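Local coordinates for protein hypoxanthine-guanine-xanthine phosphoribosyltransferase (PDB 1HGX) that catalyses the magnesium-dependent salvage of hypoxanthine, guanine and xanthine, joining each base to 5-phosphoribosyl diphosphate to give IMP, GMP or XMP, at residues 53-58 / 158-163; 154-157 / 163-166. One frame throughout, in Å; residues are numbered along the deposited sequence.

Contact 1: residues 53-58 / 158-163; sequences YTDLLK and IGYGFD. With 5GP (guanosine-5'-monophosphate), chain C.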
ATOM      1  N   TYR A  53      -1.267   2.789   6.280  1.00 10.49           N
ATOM      2  CA  TYR A  53      -0.684   3.827   5.423  1.00  9.47           C
ATOM      3  C   TYR A  53      -1.662   4.348   4.373  1.00 10.46           C
ATOM      4  O   TYR A  53      -1.883   5.562   4.271  1.00 11.74           O
ATOM      5  CB  TYR A  53       0.574   3.288   4.736  1.00  8.52           C
ATOM      6  CG  TYR A  53       1.322   4.284   3.866  1.00 12.06           C
ATOM      7  CD1 TYR A  53       2.179   5.228   4.432  1.00 10.37           C
ATOM      8  CD2 TYR A  53       1.233   4.229   2.471  1.00 12.45           C
ATOM      9  CE1 TYR A  53       2.941   6.089   3.631  1.00  9.95           C
ATOM     10  CE2 TYR A  53       1.992   5.087   1.663  1.00 14.81           C
ATOM     11  CZ  TYR A  53       2.843   6.009   2.250  1.00 12.66           C
ATOM     12  OH  TYR A  53       3.606   6.844   1.455  1.00 13.44           O
ATOM     13  N   THR A  54      -2.241   3.450   3.583  1.00  8.78           N
ATOM     14  CA  THR A  54      -3.182   3.887   2.561  1.00  9.99           C
ATOM     15  C   THR A  54      -4.431   4.528   3.168  1.00 10.37           C
ATOM     16  O   THR A  54      -4.974   5.479   2.603  1.00 10.62           O
ATOM     17  CB  THR A  54      -3.576   2.741   1.625  1.00 13.87           C
ATOM     18  OG1 THR A  54      -4.187   1.700   2.386  1.00 22.74           O
ATOM     19  CG2 THR A  54      -2.342   2.195   0.908  1.00 12.08           C
ATOM     20  N   ASP A  55      -4.888   4.022   4.313  1.00 10.39           N
ATOM     21  CA  ASP A  55      -6.070   4.601   4.958  1.00 13.77           C
ATOM     22  C   ASP A  55      -5.804   6.026   5.419  1.00 13.89           C
ATOM     23  O   ASP A  55      -6.680   6.893   5.312  1.00 14.90           O
ATOM     24  CB  ASP A  55      -6.555   3.736   6.122  1.00 15.83           C
ATOM     25  CG  ASP A  55      -7.459   2.594   5.663  1.00 20.48           C
ATOM     26  OD1 ASP A  55      -7.894   2.595   4.490  1.00 22.90           O
ATOM     27  OD2 ASP A  55      -7.741   1.688   6.472  1.00 24.18           O
ATOM     28  N   LEU A  56      -4.587   6.272   5.897  1.00 14.03           N
ATOM     29  CA  LEU A  56      -4.179   7.598   6.340  1.00 15.20           C
ATOM     30  C   LEU A  56      -4.137   8.542   5.145  1.00 16.68           C
ATOM     31  O   LEU A  56      -4.664   9.660   5.211  1.00 17.65           O
ATOM     32  CB  LEU A  56      -2.777   7.573   6.959  1.00 18.55           C
ATOM     33  CG  LEU A  56      -2.563   7.304   8.447  1.00 26.26           C
ATOM     34  CD1 LEU A  56      -1.065   7.379   8.702  1.00 25.93           C
ATOM     35  CD2 LEU A  56      -3.298   8.327   9.325  1.00 22.99           C
ATOM     36  N   LEU A  57      -3.476   8.100   4.074  1.00 14.29           N
ATOM     37  CA  LEU A  57      -3.336   8.904   2.861  1.00 15.69           C
ATOM     38  C   LEU A  57      -4.675   9.304   2.243  1.00 17.58           C
ATOM     39  O   LEU A  57      -4.765  10.328   1.571  1.00 18.50           O
ATOM     40  CB  LEU A  57      -2.459   8.191   1.832  1.00 13.74           C
ATOM     41  CG  LEU A  57      -0.973   8.576   1.789  1.00 17.21           C
ATOM     42  CD1 LEU A  57      -0.337   8.559   3.167  1.00 17.63           C
ATOM     43  CD2 LEU A  57      -0.245   7.644   0.841  1.00 16.40           C
ATOM     44  N   LYS A  58      -5.714   8.510   2.482  1.00 15.44           N
ATOM     45  CA  LYS A  58      -7.039   8.827   1.958  1.00 17.22           C
ATOM     46  C   LYS A  58      -7.631  10.031   2.690  1.00 18.16           C
ATOM     47  O   LYS A  58      -8.641  10.592   2.266  1.00 19.04           O
ATOM     48  CB  LYS A  58      -7.977   7.631   2.093  1.00 14.31           C
ATOM     49  CG  LYS A  58      -7.667   6.518   1.139  1.00 17.55           C
ATOM     50  CD  LYS A  58      -8.465   5.298   1.493  1.00 20.96           C
ATOM     51  CE  LYS A  58      -8.090   4.135   0.602  1.00 23.04           C
ATOM     52  NZ  LYS A  58      -8.672   2.882   1.143  1.00 30.96           N
ATOM     53  N   ILE A 158      -2.733  -9.660  15.495  1.00 18.86           N
ATOM     54  CA  ILE A 158      -3.128 -10.133  14.182  1.00 21.77           C
ATOM     55  C   ILE A 158      -4.253  -9.249  13.602  1.00 19.13           C
ATOM     56  O   ILE A 158      -4.973  -8.589  14.359  1.00 19.55           O
ATOM     57  CB  ILE A 158      -3.541 -11.642  14.321  1.00 23.48           C
ATOM     58  CG1 ILE A 158      -2.959 -12.448  13.178  1.00 28.50           C
ATOM     59  CG2 ILE A 158      -5.043 -11.831  14.499  1.00 26.28           C
ATOM     60  CD1 ILE A 158      -1.466 -12.448  13.179  1.00 27.27           C
ATOM     61  N   GLY A 159      -4.329  -9.154  12.271  1.00 19.18           N
ATOM     62  CA  GLY A 159      -5.378  -8.374  11.625  1.00 14.47           C
ATOM     63  C   GLY A 159      -5.008  -6.990  11.115  1.00 15.91           C
ATOM     64  O   GLY A 159      -4.005  -6.399  11.530  1.00 14.89           O
ATOM     65  N   TYR A 160      -5.801  -6.493  10.172  1.00 13.61           N
ATOM     66  CA  TYR A 160      -5.601  -5.168   9.586  1.00 15.66           C
ATOM     67  C   TYR A 160      -4.144  -4.942   9.175  1.00 13.96           C
ATOM     68  O   TYR A 160      -3.501  -3.977   9.598  1.00 15.17           O
ATOM     69  CB  TYR A 160      -6.061  -4.091  10.583  1.00 14.46           C
ATOM     70  CG  TYR A 160      -6.112  -2.699  10.000  1.00 19.21           C
ATOM     71  CD1 TYR A 160      -6.968  -2.399   8.939  1.00 19.28           C
ATOM     72  CD2 TYR A 160      -5.290  -1.683  10.496  1.00 19.70           C
ATOM     73  CE1 TYR A 160      -7.003  -1.111   8.387  1.00 17.51           C
ATOM     74  CE2 TYR A 160      -5.318  -0.408   9.955  1.00 18.20           C
ATOM     75  CZ  TYR A 160      -6.172  -0.131   8.905  1.00 15.16           C
ATOM     76  OH  TYR A 160      -6.199   1.141   8.396  1.00 17.11           O
ATOM     77  N   GLY A 161      -3.627  -5.840   8.349  1.00 15.31           N
ATOM     78  CA  GLY A 161      -2.251  -5.728   7.919  1.00 17.00           C
ATOM     79  C   GLY A 161      -1.305  -6.650   8.673  1.00 17.73           C
ATOM     80  O   GLY A 161      -0.289  -7.065   8.111  1.00 19.31           O
ATOM     81  N   PHE A 162      -1.596  -6.936   9.945  1.00 17.22           N
ATOM     82  CA  PHE A 162      -0.751  -7.826  10.755  1.00 16.61           C
ATOM     83  C   PHE A 162      -1.036  -9.270  10.366  1.00 18.32           C
ATOM     84  O   PHE A 162      -2.184  -9.714  10.435  1.00 17.94           O
ATOM     85  CB  PHE A 162      -1.047  -7.671  12.250  1.00 19.03           C
ATOM     86  CG  PHE A 162      -0.672  -6.336  12.814  1.00 21.40           C
ATOM     87  CD1 PHE A 162       0.659  -5.960  12.920  1.00 23.06           C
ATOM     88  CD2 PHE A 162      -1.650  -5.455  13.255  1.00 21.96           C
ATOM     89  CE1 PHE A 162       1.011  -4.727  13.460  1.00 24.08           C
ATOM     90  CE2 PHE A 162      -1.304  -4.216  13.798  1.00 25.06           C
ATOM     91  CZ  PHE A 162       0.029  -3.852  13.900  1.00 20.13           C
ATOM     92  N   ASP A 163       0.002 -10.002   9.972  1.00 18.71           N
ATOM     93  CA  ASP A 163      -0.153 -11.397   9.565  1.00 19.20           C
ATOM     94  C   ASP A 163       0.598 -12.358  10.469  1.00 21.76           C
ATOM     95  O   ASP A 163       1.431 -11.957  11.286  1.00 22.92           O
ATOM     96  CB  ASP A 163       0.388 -11.602   8.140  1.00 16.76           C
ATOM     97  CG  ASP A 163       1.913 -11.726   8.103  1.00 21.34           C
ATOM     98  OD1 ASP A 163       2.603 -10.689   8.190  1.00 22.07           O
ATOM     99  OD2 ASP A 163       2.426 -12.864   8.008  1.00 22.64           O
TER
HETATM  100  P   5GP C 600      10.925  -4.673  17.278  1.00 13.99           P
HETATM  101  O1P 5GP C 600      10.283  -3.420  17.733  1.00 15.37           O
HETATM  102  O2P 5GP C 600      12.137  -4.435  16.492  1.00 16.67           O
HETATM  103  O3P 5GP C 600      11.084  -5.624  18.393  1.00 16.13           O
HETATM  104  O5' 5GP C 600       9.845  -5.405  16.424  1.00 15.36           O
HETATM  105  C5' 5GP C 600       8.926  -4.780  15.539  1.00 16.91           C
HETATM  106  C4' 5GP C 600       8.825  -5.616  14.327  1.00 22.03           C
HETATM  107  O4' 5GP C 600       8.243  -6.907  14.572  1.00 22.33           O
HETATM  108  C3' 5GP C 600       7.980  -4.961  13.279  1.00 25.87           C
HETATM  109  O3' 5GP C 600       8.456  -5.483  12.043  1.00 32.08           O
HETATM  110  C2' 5GP C 600       6.667  -5.564  13.590  1.00 25.01           C
HETATM  111  O2' 5GP C 600       5.834  -5.529  12.441  1.00 29.54           O
HETATM  112  C1' 5GP C 600       6.937  -7.009  14.015  1.00 22.31           C
HETATM  113  N9  5GP C 600       5.975  -7.415  15.111  1.00 21.65           N
HETATM  114  C8  5GP C 600       6.083  -7.096  16.457  1.00 21.07           C
HETATM  115  N7  5GP C 600       5.084  -7.517  17.192  1.00 19.13           N
HETATM  116  C5  5GP C 600       4.221  -8.150  16.294  1.00 18.56           C
HETATM  117  C6  5GP C 600       2.913  -8.687  16.521  1.00 18.25           C
HETATM  118  O6  5GP C 600       2.346  -8.850  17.601  1.00 16.34           O
HETATM  119  N1  5GP C 600       2.270  -9.047  15.345  1.00 19.65           N
HETATM  120  C2  5GP C 600       2.825  -8.924  14.074  1.00 21.74           C
HETATM  121  N2  5GP C 600       2.123  -9.428  13.057  1.00 19.06           N
HETATM  122  N3  5GP C 600       4.076  -8.450  13.852  1.00 21.32           N
HETATM  123  C4  5GP C 600       4.716  -8.047  15.004  1.00 21.23           C
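The backbones of helix residue Asp55 and loop residue Tyr160 stay well separated, their CA atoms 10.8 Å apart being the nearest pair between 53-58 and 158-163, and the long Tyr160 side chain spans most of the gap to the short Asp55. Tyr160 OH donates to Asp55 OD2 at 2.5 Å, a short bond between buried groups. The two side chains run at each other from opposite directions; Asp55 OD2 lies at the edge of the phenol ring, near its plane, and carboxylate and ring planes are 26° apart. The hydroxyl uses the anti side of OD2 and sits 22° out of the carboxylate plane. Tyr160 sends CG anti to its own backbone nitrogen (chi1 -170°), which carries the ring out of the loop to the helix.

The loop itself is a type I' beta turn from Gly159 to Phe162, closed by Phe162 N to Gly159 O and by Gly159 N to Phe162 O, both 2.9 Å. It belongs to the hood that covers the purine site in this phosphoribosyltransferase, and Tyr160 at its second position reaches the core domain from there. Gly159 and Gly161 have backbone angles at which a CB would collide with the preceding carbonyl oxygen.

Both carboxylate oxygens of Asp55 have further partners. Gln21 NE2 also donates to OD2, while OD1 forms a salt bridge with Lys58 NZ of the second subunit and a weak one, 3.4 Å long, with Lys58 NZ of its own chain. This much positive charge probably keeps the carboxylate ionised. At the far end of the turn, Phe162 CB lies 3.7 Å from N2 of the bound GMP.

Contact 2: residues 154-157 / 163-166; sequences NRYI and DFHN. With 5GP (guanosine-5'-monophosphate), chain C.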
ATOM      1  N   ASN A 154       0.984  -7.063  25.480  1.00 22.75           N
ATOM      2  CA  ASN A 154       2.061  -7.955  25.086  1.00 21.33           C
ATOM      3  C   ASN A 154       1.615  -9.335  24.607  1.00 22.35           C
ATOM      4  O   ASN A 154       1.866 -10.345  25.278  1.00 21.73           O
ATOM      5  CB  ASN A 154       3.058  -8.085  26.241  1.00 24.67           C
ATOM      6  CG  ASN A 154       4.380  -8.694  25.812  1.00 25.24           C
ATOM      7  OD1 ASN A 154       4.615  -8.954  24.632  1.00 25.15           O
ATOM      8  ND2 ASN A 154       5.254  -8.920  26.775  1.00 28.49           N
ATOM      9  N   ARG A 155       0.962  -9.373  23.449  1.00 20.29           N
ATOM     10  CA  ARG A 155       0.493 -10.626  22.851  1.00 20.26           C
ATOM     11  C   ARG A 155       0.777 -10.522  21.351  1.00 20.21           C
ATOM     12  O   ARG A 155       1.157  -9.454  20.865  1.00 19.28           O
ATOM     13  CB  ARG A 155      -1.017 -10.820  23.069  1.00 17.75           C
ATOM     14  CG  ARG A 155      -1.488 -10.884  24.530  1.00 21.21           C
ATOM     15  CD  ARG A 155      -1.028 -12.143  25.244  1.00 16.81           C
ATOM     16  NE  ARG A 155      -1.454 -13.349  24.538  1.00 21.84           N
ATOM     17  CZ  ARG A 155      -2.663 -13.900  24.628  1.00 19.80           C
ATOM     18  NH1 ARG A 155      -3.595 -13.363  25.403  1.00 18.86           N
ATOM     19  NH2 ARG A 155      -2.951 -14.966  23.897  1.00 20.73           N
ATOM     20  N   TYR A 156       0.615 -11.624  20.619  1.00 19.74           N
ATOM     21  CA  TYR A 156       0.860 -11.594  19.184  1.00 21.53           C
ATOM     22  C   TYR A 156      -0.363 -11.011  18.514  1.00 19.03           C
ATOM     23  O   TYR A 156      -1.433 -11.613  18.526  1.00 21.28           O
ATOM     24  CB  TYR A 156       1.152 -12.981  18.608  1.00 24.11           C
ATOM     25  CG  TYR A 156       1.722 -12.891  17.204  1.00 25.86           C
ATOM     26  CD1 TYR A 156       3.069 -12.597  17.005  1.00 25.10           C
ATOM     27  CD2 TYR A 156       0.906 -13.031  16.081  1.00 26.93           C
ATOM     28  CE1 TYR A 156       3.585 -12.435  15.736  1.00 26.46           C
ATOM     29  CE2 TYR A 156       1.420 -12.872  14.800  1.00 26.26           C
ATOM     30  CZ  TYR A 156       2.758 -12.577  14.639  1.00 27.34           C
ATOM     31  OH  TYR A 156       3.279 -12.417  13.380  1.00 30.34           O
ATOM     32  N   ILE A 157      -0.190  -9.817  17.968  1.00 19.45           N
ATOM     33  CA  ILE A 157      -1.253  -9.088  17.299  1.00 18.24           C
ATOM     34  C   ILE A 157      -1.464  -9.562  15.864  1.00 19.00           C
ATOM     35  O   ILE A 157      -0.510  -9.763  15.095  1.00 16.79           O
ATOM     36  CB  ILE A 157      -0.981  -7.554  17.374  1.00 21.16           C
ATOM     37  CG1 ILE A 157      -0.813  -7.140  18.840  1.00 20.03           C
ATOM     38  CG2 ILE A 157      -2.095  -6.754  16.707  1.00 19.71           C
ATOM     39  CD1 ILE A 157      -1.951  -7.606  19.768  1.00 13.65           C
ATOM     40  N   ASP A 163       0.002 -10.002   9.972  1.00 18.71           N
ATOM     41  CA  ASP A 163      -0.153 -11.397   9.565  1.00 19.20           C
ATOM     42  C   ASP A 163       0.598 -12.358  10.469  1.00 21.76           C
ATOM     43  O   ASP A 163       1.431 -11.957  11.286  1.00 22.92           O
ATOM     44  CB  ASP A 163       0.388 -11.602   8.140  1.00 16.76           C
ATOM     45  CG  ASP A 163       1.913 -11.726   8.103  1.00 21.34           C
ATOM     46  OD1 ASP A 163       2.603 -10.689   8.190  1.00 22.07           O
ATOM     47  OD2 ASP A 163       2.426 -12.864   8.008  1.00 22.64           O
ATOM     48  N   PHE A 164       0.317 -13.638  10.272  1.00 21.27           N
ATOM     49  CA  PHE A 164       0.994 -14.729  10.956  1.00 23.55           C
ATOM     50  C   PHE A 164       1.091 -15.791   9.868  1.00 22.88           C
ATOM     51  O   PHE A 164       0.070 -16.303   9.407  1.00 26.01           O
ATOM     52  CB  PHE A 164       0.194 -15.277  12.140  1.00 24.09           C
ATOM     53  CG  PHE A 164       0.798 -16.518  12.739  1.00 24.66           C
ATOM     54  CD1 PHE A 164       1.966 -16.442  13.492  1.00 29.30           C
ATOM     55  CD2 PHE A 164       0.240 -17.765  12.490  1.00 25.03           C
ATOM     56  CE1 PHE A 164       2.577 -17.601  13.985  1.00 28.97           C
ATOM     57  CE2 PHE A 164       0.839 -18.927  12.974  1.00 26.43           C
ATOM     58  CZ  PHE A 164       2.010 -18.844  13.720  1.00 26.02           C
ATOM     59  N   HIS A 165       2.306 -16.072   9.407  1.00 24.51           N
ATOM     60  CA  HIS A 165       2.517 -17.064   8.348  1.00 23.94           C
ATOM     61  C   HIS A 165       1.744 -16.716   7.087  1.00 22.09           C
ATOM     62  O   HIS A 165       1.134 -17.583   6.459  1.00 21.68           O
ATOM     63  CB  HIS A 165       2.147 -18.470   8.827  1.00 28.92           C
ATOM     64  CG  HIS A 165       3.133 -19.051   9.790  1.00 36.89           C
ATOM     65  ND1 HIS A 165       2.852 -20.153  10.571  1.00 41.11           N
ATOM     66  CD2 HIS A 165       4.392 -18.669  10.114  1.00 39.65           C
ATOM     67  CE1 HIS A 165       3.897 -20.422  11.337  1.00 45.15           C
ATOM     68  NE2 HIS A 165       4.842 -19.535  11.079  1.00 43.15           N
ATOM     69  N   ASN A 166       1.754 -15.428   6.748  1.00 21.09           N
ATOM     70  CA  ASN A 166       1.076 -14.916   5.561  1.00 18.85           C
ATOM     71  C   ASN A 166      -0.440 -15.015   5.598  1.00 17.39           C
ATOM     72  O   ASN A 166      -1.092 -15.027   4.556  1.00 19.69           O
ATOM     73  CB  ASN A 166       1.624 -15.591   4.301  1.00 19.01           C
ATOM     74  CG  ASN A 166       2.950 -15.009   3.862  1.00 21.95           C
ATOM     75  OD1 ASN A 166       3.159 -13.795   3.920  1.00 23.48           O
ATOM     76  ND2 ASN A 166       3.858 -15.871   3.413  1.00 27.00           N
TER
HETATM   77  P   5GP C 600      10.925  -4.673  17.278  1.00 13.99           P
HETATM   78  O1P 5GP C 600      10.283  -3.420  17.733  1.00 15.37           O
HETATM   79  O2P 5GP C 600      12.137  -4.435  16.492  1.00 16.67           O
HETATM   80  O3P 5GP C 600      11.084  -5.624  18.393  1.00 16.13           O
HETATM   81  O5' 5GP C 600       9.845  -5.405  16.424  1.00 15.36           O
HETATM   82  C5' 5GP C 600       8.926  -4.780  15.539  1.00 16.91           C
HETATM   83  C4' 5GP C 600       8.825  -5.616  14.327  1.00 22.03           C
HETATM   84  O4' 5GP C 600       8.243  -6.907  14.572  1.00 22.33           O
HETATM   85  C3' 5GP C 600       7.980  -4.961  13.279  1.00 25.87           C
HETATM   86  O3' 5GP C 600       8.456  -5.483  12.043  1.00 32.08           O
HETATM   87  C2' 5GP C 600       6.667  -5.564  13.590  1.00 25.01           C
HETATM   88  O2' 5GP C 600       5.834  -5.529  12.441  1.00 29.54           O
HETATM   89  C1' 5GP C 600       6.937  -7.009  14.015  1.00 22.31           C
HETATM   90  N9  5GP C 600       5.975  -7.415  15.111  1.00 21.65           N
HETATM   91  C8  5GP C 600       6.083  -7.096  16.457  1.00 21.07           C
HETATM   92  N7  5GP C 600       5.084  -7.517  17.192  1.00 19.13           N
HETATM   93  C5  5GP C 600       4.221  -8.150  16.294  1.00 18.56           C
HETATM   94  C6  5GP C 600       2.913  -8.687  16.521  1.00 18.25           C
HETATM   95  O6  5GP C 600       2.346  -8.850  17.601  1.00 16.34           O
HETATM   96  N1  5GP C 600       2.270  -9.047  15.345  1.00 19.65           N
HETATM   97  C2  5GP C 600       2.825  -8.924  14.074  1.00 21.74           C
HETATM   98  N2  5GP C 600       2.123  -9.428  13.057  1.00 19.06           N
HETATM   99  N3  5GP C 600       4.076  -8.450  13.852  1.00 21.32           N
HETATM  100  C4  5GP C 600       4.716  -8.047  15.004  1.00 21.23           C
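Tyr156 lies with one face against the guanine of GMP while its hydroxyl donates to Asp163 O at 2.8 Å. Here two successive hood segments, one before and one after strand 157-158, meet beside the purine pocket of a type I phosphoribosyltransferase. Guanine N1 is 3.6 Å above the tyrosine plane, offset toward the rim. The adjoining Ile157 backbone reads the base: its N donates to O6 over 2.7 Å, and its O accepts from N1 at 2.9 Å and, weakly, from N2. Lys134 NZ, itself bonded to GMP, also donates to Arg155 O.

One shell out, the phenol is held in position. The Tyr156 hydroxyl approaches Asp163 O in the carbonyl plane, with a C=O...O angle of 151°. Phe164 turns its edge toward the Tyr156 face in an offset T-shaped pair, ring centroids 5.7 Å apart and planes at 78°. With CG anti to the backbone N (chi1 172°), the Phe164 ring reaches Tyr156 through CD1, 3.8 Å from CE2.

Farther out, Arg155 NH2 forms salt bridges with Glu11 and Glu179. Asp163 closes an Asx motif: its OD2 accepts from Asn166 N at 2.9 Å, on the anti side of the carboxylate.

In the fold
Contact 1 and contact 2 lie with centres about 14 Å apart, and both run through the loop between strands 157-158 and 174-177. Along the chain come helix 50-57, then 154-157, the segment 158-163 with its turn and finally 163-166, so Asp163 is shared. Strand 157-158 sits at the edge of the small antiparallel sheet. Contact 1 ties this region inward to helix 50-57 beside the dimer interface; contact 2 lies nearer the surface, and both touch the base. They meet directly where Ile158 CD1 packs on Phe164 CB at 3.4 Å. One loop thus joins the GMP pocket to a core helix at the second subunit, whose Gln63 NE2 also donates to His165 O in contact 2.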